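PDB 2YOC: pullulanase from Klebsiella oxytoca, which hydrolyses the alpha-1,6-glucosidic linkages of pullulan and related branched alpha-glucans as an endo-acting glycoside hydrolase. Local coordinates for residues Val351-Ser356 against Ile611-Tyr616; Lys411-Glu416 against Ser457-Val462. All coordinates share one frame; numbering follows the deposited sequence.

Contact 1: Val351-Ser356 against Ile611-Tyr616; sequences VYHPQS and IVPWYY
Pro613 packs against the side chains of Val351, His353 and Pro354, and with Trp614 it carries most of this contact. Its CB lies almost exactly on the normal through the centre of the His353 imidazole, 3.5 Å from the ring centroid, a CH-pi contact over the face. The same CB meets Pro354 CD at 3.6 Å, where the two proline rings stand roughly perpendicular, and Pro613 CD meets Val351 CG2 at 4.0 Å. Pro354 in turn lays its CB over one face of the Trp614 indole, 3.4 Å from the centroid of the six-membered ring. His353 adds a ring contact of its own: its edge points at the face of the Trp614 five-membered ring in an offset edge-to-face pair, with the planes at 84°.

No hydrogen bond crosses between 351-356 and 611-616; the contact is apolar and aromatic packing. A chi1 of -157°, with CG anti to the backbone N, swings the His353 ring over to Pro613. The imidazole is held from two parts of the chain: ND1 accepts from Gln355 N at 3.2 Å, close to the ring plane, and NE2 makes a weak bond to Asp609 OD2, just ahead of the other segment. Asp609 also uses OD1 to take the Trp614 N-H, so one carboxylate serves the His353 ring, weakly, and the Trp614 backbone.

In the fold, the end of strand 344-353, within the CBM48 region, packs against the loop that follows helix 608-611. Strand 358-364 pairs with 344-353 alongside, and its Tyr362 touches both Val351 and His353.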
loop_
_atom_site.group_PDB
_atom_site.type_symbol
_atom_site.label_atom_id
_atom_site.label_comp_id
_atom_site.label_asym_id
_atom_site.label_seq_id
_atom_site.Cartn_x
_atom_site.Cartn_y
_atom_site.Cartn_z
ATOM N N VAL B 351 -20.449 57.802 0.280
ATOM C CA VAL B 351 -19.311 56.948 0.532
ATOM C C VAL B 351 -18.381 56.761 -0.683
ATOM O O VAL B 351 -18.839 56.607 -1.811
ATOM C CB VAL B 351 -19.823 55.603 1.140
ATOM C CG1 VAL B 351 -20.838 54.907 0.225
ATOM C CG2 VAL B 351 -18.685 54.675 1.562
ATOM N N TYR B 352 -17.076 56.729 -0.428
ATOM C CA TYR B 352 -16.102 56.492 -1.454
ATOM C C TYR B 352 -16.086 54.992 -1.801
ATOM O O TYR B 352 -15.890 54.155 -0.914
ATOM C CB TYR B 352 -14.711 56.974 -0.995
ATOM C CG TYR B 352 -13.594 56.429 -1.856
ATOM C CD1 TYR B 352 -13.350 56.942 -3.125
ATOM C CD2 TYR B 352 -12.831 55.342 -1.439
ATOM C CE1 TYR B 352 -12.333 56.434 -3.930
ATOM C CE2 TYR B 352 -11.826 54.806 -2.246
ATOM C CZ TYR B 352 -11.578 55.355 -3.494
ATOM O OH TYR B 352 -10.585 54.814 -4.288
ATOM N N HIS B 353 -16.278 54.655 -3.091
ATOM C CA HIS B 353 -16.221 53.266 -3.556
ATOM C C HIS B 353 -14.939 53.092 -4.347
ATOM O O HIS B 353 -14.792 53.731 -5.390
ATOM C CB HIS B 353 -17.431 52.895 -4.433
ATOM C CG HIS B 353 -17.686 51.429 -4.447
ATOM N ND1 HIS B 353 -16.687 50.526 -4.782
ATOM C CD2 HIS B 353 -18.792 50.743 -4.089
ATOM C CE1 HIS B 353 -17.222 49.324 -4.633
ATOM N NE2 HIS B 353 -18.490 49.402 -4.227
ATOM N N PRO B 354 -14.011 52.212 -3.915
ATOM C CA PRO B 354 -12.751 52.053 -4.659
ATOM C C PRO B 354 -12.863 51.495 -6.078
ATOM O O PRO B 354 -11.960 51.739 -6.880
ATOM C CB PRO B 354 -11.905 51.172 -3.744
ATOM C CG PRO B 354 -12.560 51.255 -2.394
ATOM C CD PRO B 354 -14.010 51.374 -2.704
ATOM N N GLN B 355 -13.974 50.804 -6.404
ATOM C CA GLN B 355 -14.216 50.282 -7.752
ATOM C C GLN B 355 -14.401 51.421 -8.768
ATOM O O GLN B 355 -13.881 51.329 -9.880
ATOM C CB GLN B 355 -15.428 49.352 -7.790
ATOM C CG GLN B 355 -15.454 48.466 -9.022
ATOM C CD GLN B 355 -16.671 47.599 -9.054
ATOM O OE1 GLN B 355 -16.969 46.870 -8.097
ATOM N NE2 GLN B 355 -17.374 47.613 -10.176
ATOM N N SER B 356 -15.149 52.476 -8.386
ATOM C CA SER B 356 -15.439 53.640 -9.211
ATOM C C SER B 356 -14.481 54.814 -8.907
ATOM O O SER B 356 -14.451 55.818 -9.637
ATOM C CB SER B 356 -16.885 54.071 -8.995
ATOM O OG SER B 356 -17.107 54.411 -7.637
ATOM N N ILE B 611 -22.694 49.668 0.891
ATOM C CA ILE B 611 -22.591 50.208 2.262
ATOM C C ILE B 611 -21.160 50.263 2.799
ATOM O O ILE B 611 -20.726 51.316 3.284
ATOM C CB ILE B 611 -23.609 49.589 3.259
ATOM C CG1 ILE B 611 -25.028 49.622 2.677
ATOM C CG2 ILE B 611 -23.587 50.343 4.565
ATOM C CD1 ILE B 611 -25.984 48.662 3.292
ATOM N N VAL B 612 -20.445 49.135 2.763
ATOM C CA VAL B 612 -19.038 49.087 3.200
ATOM C C VAL B 612 -18.238 48.501 2.028
ATOM O O VAL B 612 -17.948 47.283 2.022
ATOM C CB VAL B 612 -18.722 48.405 4.588
ATOM C CG1 VAL B 612 -17.296 48.733 5.047
ATOM C CG2 VAL B 612 -19.720 48.805 5.673
ATOM N N PRO B 613 -17.927 49.354 0.992
ATOM C CA PRO B 613 -17.186 48.860 -0.179
ATOM C C PRO B 613 -15.875 48.202 0.178
ATOM O O PRO B 613 -15.178 48.642 1.097
ATOM C CB PRO B 613 -16.964 50.109 -1.008
ATOM C CG PRO B 613 -18.054 51.019 -0.626
ATOM C CD PRO B 613 -18.226 50.793 0.839
ATOM N N TRP B 614 -15.591 47.087 -0.512
ATOM C CA TRP B 614 -14.377 46.279 -0.379
ATOM C C TRP B 614 -14.195 45.583 0.965
ATOM O O TRP B 614 -13.117 45.042 1.248
ATOM C CB TRP B 614 -13.139 47.049 -0.863
ATOM C CG TRP B 614 -13.061 47.176 -2.358
ATOM C CD1 TRP B 614 -14.038 46.871 -3.265
ATOM C CD2 TRP B 614 -11.911 47.564 -3.123
ATOM N NE1 TRP B 614 -13.570 47.046 -4.546
ATOM C CE2 TRP B 614 -12.269 47.480 -4.490
ATOM C CE3 TRP B 614 -10.607 48.002 -2.783
ATOM C CZ2 TRP B 614 -11.388 47.831 -5.515
ATOM C CZ3 TRP B 614 -9.724 48.327 -3.802
ATOM C CH2 TRP B 614 -10.116 48.246 -5.149
ATOM N N TYR B 615 -15.277 45.508 1.758
ATOM C CA TYR B 615 -15.195 44.831 3.044
ATOM C C TYR B 615 -15.815 43.461 3.017
ATOM O O TYR B 615 -15.146 42.487 3.370
ATOM C CB TYR B 615 -15.816 45.659 4.176
ATOM C CG TYR B 615 -15.821 44.912 5.499
ATOM C CD1 TYR B 615 -14.737 44.999 6.375
ATOM C CD2 TYR B 615 -16.902 44.098 5.863
ATOM C CE1 TYR B 615 -14.723 44.292 7.577
ATOM C CE2 TYR B 615 -16.884 43.362 7.041
ATOM C CZ TYR B 615 -15.800 43.480 7.906
ATOM O OH TYR B 615 -15.778 42.762 9.070
ATOM N N TYR B 616 -17.129 43.400 2.704
ATOM C CA TYR B 616 -17.893 42.162 2.754
ATOM C C TYR B 616 -17.510 41.125 1.697
ATOM O O TYR B 616 -17.715 39.928 1.904
ATOM C CB TYR B 616 -19.410 42.444 2.766
ATOM C CG TYR B 616 -19.914 43.274 3.928
ATOM C CD1 TYR B 616 -20.178 42.694 5.161
ATOM C CD2 TYR B 616 -20.252 44.609 3.756
ATOM C CE1 TYR B 616 -20.697 43.441 6.217
ATOM C CE2 TYR B 616 -20.809 45.352 4.790
ATOM C CZ TYR B 616 -21.016 44.769 6.028
ATOM O OH TYR B 616 -21.575 45.509 7.045
#

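Contact 2: Lys411-Glu416 against Ser457-Val462; sequences KMTIHE and SGVTHV
Thr413 is bonded to the 457-462 segment through both its backbone N and its backbone O. Its N-H points nearly straight at Thr460 OG1 (2.7 Å, 174°), a side chain standing in for a backbone acceptor just ahead of the paired strands. Its O takes two donors: Thr460 N at 3.0 Å, in the carbonyl plane on a lone pair, and His461 N, which comes from well above that plane. Two residues on, His415 N bonds to His461 O at 3.0 Å. Ile414 and His461 thus form a parallel bridge, followed by His415 with Val462, and CA-H...O contacts from Ile414 and Val462 fill in between.

The ring contact belongs to Met412, present as selenomethionine. With CG anti to its backbone N (chi1 -156°), the chain runs across His461 and sets CG over the centre of the imidazole, 3.5 Å from the centroid; SE lies over the ring too, 4.3 Å from the same point.

Apolar packing is lighter. Ile414 CG1 touches His461 CB on one face of the sheet, while Val459 CG1 meets His415 CB at 3.7 Å on the other, where Tyr937 of helix 927-945 touches both residues.

Chemically, the imidazole is fixed at both nitrogens: ND1 is hydrogen-bonded to Thr460 OG1 (2.7 Å), and NE2 to Gln403 OE1. This polar chain from Gln403 through His461 and Thr460 to Thr413 N links the starts of the first two strands of the (beta/alpha)8 barrel, the catalytic domain in the alpha-amylase family to which pullulanases belong, consistent with a part in fixing their register.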
loop_
_atom_site.group_PDB
_atom_site.type_symbol
_atom_site.label_atom_id
_atom_site.label_comp_id
_atom_site.label_asym_id
_atom_site.label_seq_id
_atom_site.Cartn_x
_atom_site.Cartn_y
_atom_site.Cartn_z
ATOM N N LYS B 411 -31.364 9.663 13.390
ATOM C CA LYS B 411 -32.687 9.288 12.900
ATOM C C LYS B 411 -33.146 10.143 11.745
ATOM O O LYS B 411 -34.018 9.698 10.994
ATOM C CB LYS B 411 -33.709 9.230 14.043
ATOM C CG LYS B 411 -33.650 7.899 14.798
ATOM C CD LYS B 411 -33.781 8.042 16.302
ATOM C CE LYS B 411 -33.444 6.767 17.077
ATOM N NZ LYS B 411 -31.982 6.432 17.117
HETATM N N MSE B 412 -32.504 11.333 11.560
HETATM C CA MSE B 412 -32.763 12.323 10.503
HETATM C C MSE B 412 -32.855 11.736 9.091
HETATM O O MSE B 412 -31.883 11.166 8.589
HETATM C CB MSE B 412 -31.719 13.447 10.559
HETATM C CG MSE B 412 -32.169 14.762 9.941
HETATM SE SE MSE B 412 -30.762 16.146 10.058
HETATM C CE MSE B 412 -30.939 16.584 11.984
ATOM N N THR B 413 -34.046 11.896 8.460
ATOM C CA THR B 413 -34.365 11.430 7.104
ATOM C C THR B 413 -34.921 12.624 6.303
ATOM O O THR B 413 -36.104 12.964 6.409
ATOM C CB THR B 413 -35.275 10.189 7.209
ATOM O OG1 THR B 413 -34.514 9.151 7.801
ATOM C CG2 THR B 413 -35.746 9.691 5.881
ATOM N N ILE B 414 -34.034 13.276 5.543
ATOM C CA ILE B 414 -34.281 14.526 4.792
ATOM C C ILE B 414 -34.853 14.325 3.402
ATOM O O ILE B 414 -34.380 13.461 2.659
ATOM C CB ILE B 414 -33.015 15.444 4.741
ATOM C CG1 ILE B 414 -32.313 15.515 6.096
ATOM C CG2 ILE B 414 -33.370 16.839 4.266
ATOM C CD1 ILE B 414 -30.874 16.004 6.003
ATOM N N HIS B 415 -35.844 15.182 3.053
ATOM C CA HIS B 415 -36.555 15.284 1.789
ATOM C C HIS B 415 -36.319 16.725 1.340
ATOM O O HIS B 415 -36.913 17.647 1.906
ATOM C CB HIS B 415 -38.061 15.042 2.018
ATOM C CG HIS B 415 -38.830 14.695 0.774
ATOM N ND1 HIS B 415 -38.734 13.436 0.196
ATOM C CD2 HIS B 415 -39.705 15.440 0.055
ATOM C CE1 HIS B 415 -39.539 13.456 -0.855
ATOM N NE2 HIS B 415 -40.152 14.636 -0.978
ATOM N N GLU B 416 -35.408 16.922 0.385
ATOM C CA GLU B 416 -35.022 18.240 -0.129
ATOM C C GLU B 416 -36.015 18.695 -1.195
ATOM O O GLU B 416 -35.990 18.225 -2.346
ATOM C CB GLU B 416 -33.591 18.183 -0.675
ATOM C CG GLU B 416 -33.029 19.494 -1.176
ATOM C CD GLU B 416 -31.900 19.362 -2.182
ATOM O OE1 GLU B 416 -32.101 18.708 -3.236
ATOM O OE2 GLU B 416 -30.827 19.963 -1.934
ATOM N N SER B 457 -44.290 7.181 7.236
ATOM C CA SER B 457 -43.458 6.018 6.975
ATOM C C SER B 457 -41.997 6.249 7.380
ATOM O O SER B 457 -41.189 5.329 7.279
ATOM C CB SER B 457 -43.568 5.590 5.510
ATOM O OG SER B 457 -44.913 5.350 5.133
ATOM N N GLY B 458 -41.658 7.456 7.828
ATOM C CA GLY B 458 -40.290 7.703 8.272
ATOM C C GLY B 458 -39.505 8.880 7.731
ATOM O O GLY B 458 -38.337 9.023 8.081
ATOM N N VAL B 459 -40.086 9.735 6.887
ATOM C CA VAL B 459 -39.337 10.916 6.445
ATOM C C VAL B 459 -39.498 11.946 7.578
ATOM O O VAL B 459 -40.620 12.258 7.980
ATOM C CB VAL B 459 -39.738 11.409 5.042
ATOM C CG1 VAL B 459 -39.061 12.723 4.722
ATOM C CG2 VAL B 459 -39.383 10.362 3.989
ATOM N N THR B 460 -38.395 12.341 8.189
ATOM C CA THR B 460 -38.438 13.180 9.382
ATOM C C THR B 460 -38.286 14.673 9.123
ATOM O O THR B 460 -38.845 15.485 9.863
ATOM C CB THR B 460 -37.385 12.691 10.388
ATOM O OG1 THR B 460 -36.076 13.037 9.922
ATOM C CG2 THR B 460 -37.450 11.180 10.620
ATOM N N HIS B 461 -37.499 15.046 8.109
ATOM C CA HIS B 461 -37.195 16.439 7.843
ATOM C C HIS B 461 -37.513 16.882 6.434
ATOM O O HIS B 461 -37.282 16.120 5.498
ATOM C CB HIS B 461 -35.688 16.694 8.106
ATOM C CG HIS B 461 -35.305 16.737 9.546
ATOM N ND1 HIS B 461 -35.548 15.680 10.388
ATOM C CD2 HIS B 461 -34.631 17.681 10.225
ATOM C CE1 HIS B 461 -35.072 16.037 11.563
ATOM N NE2 HIS B 461 -34.500 17.229 11.506
ATOM N N VAL B 462 -37.938 18.170 6.290
ATOM C CA VAL B 462 -38.161 18.862 5.034
ATOM C C VAL B 462 -37.038 19.902 4.879
ATOM O O VAL B 462 -36.894 20.766 5.751
ATOM C CB VAL B 462 -39.580 19.507 4.937
ATOM C CG1 VAL B 462 -39.729 20.349 3.661
ATOM C CG2 VAL B 462 -40.672 18.440 4.993
#

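Contacts 1 and 2 lie on opposite sides of the chain's centre, their own centres 43 Å apart and their nearest atoms about 24 Å apart, so neither touches the other. In sequence, both segments of contact 2 fall between the two segments of contact 1. Contact 2 joins two adjacent strands within the parallel barrel, whereas contact 1 brings the CBM48 region against a loop that the chain reaches only after three barrel strands, 413-417, 461-464 and 586-591. One therefore belongs to the barrel wall, the other probably to the junction between the barrel domain and the CBM48 region. None of the residues binding calcium belongs to either contact.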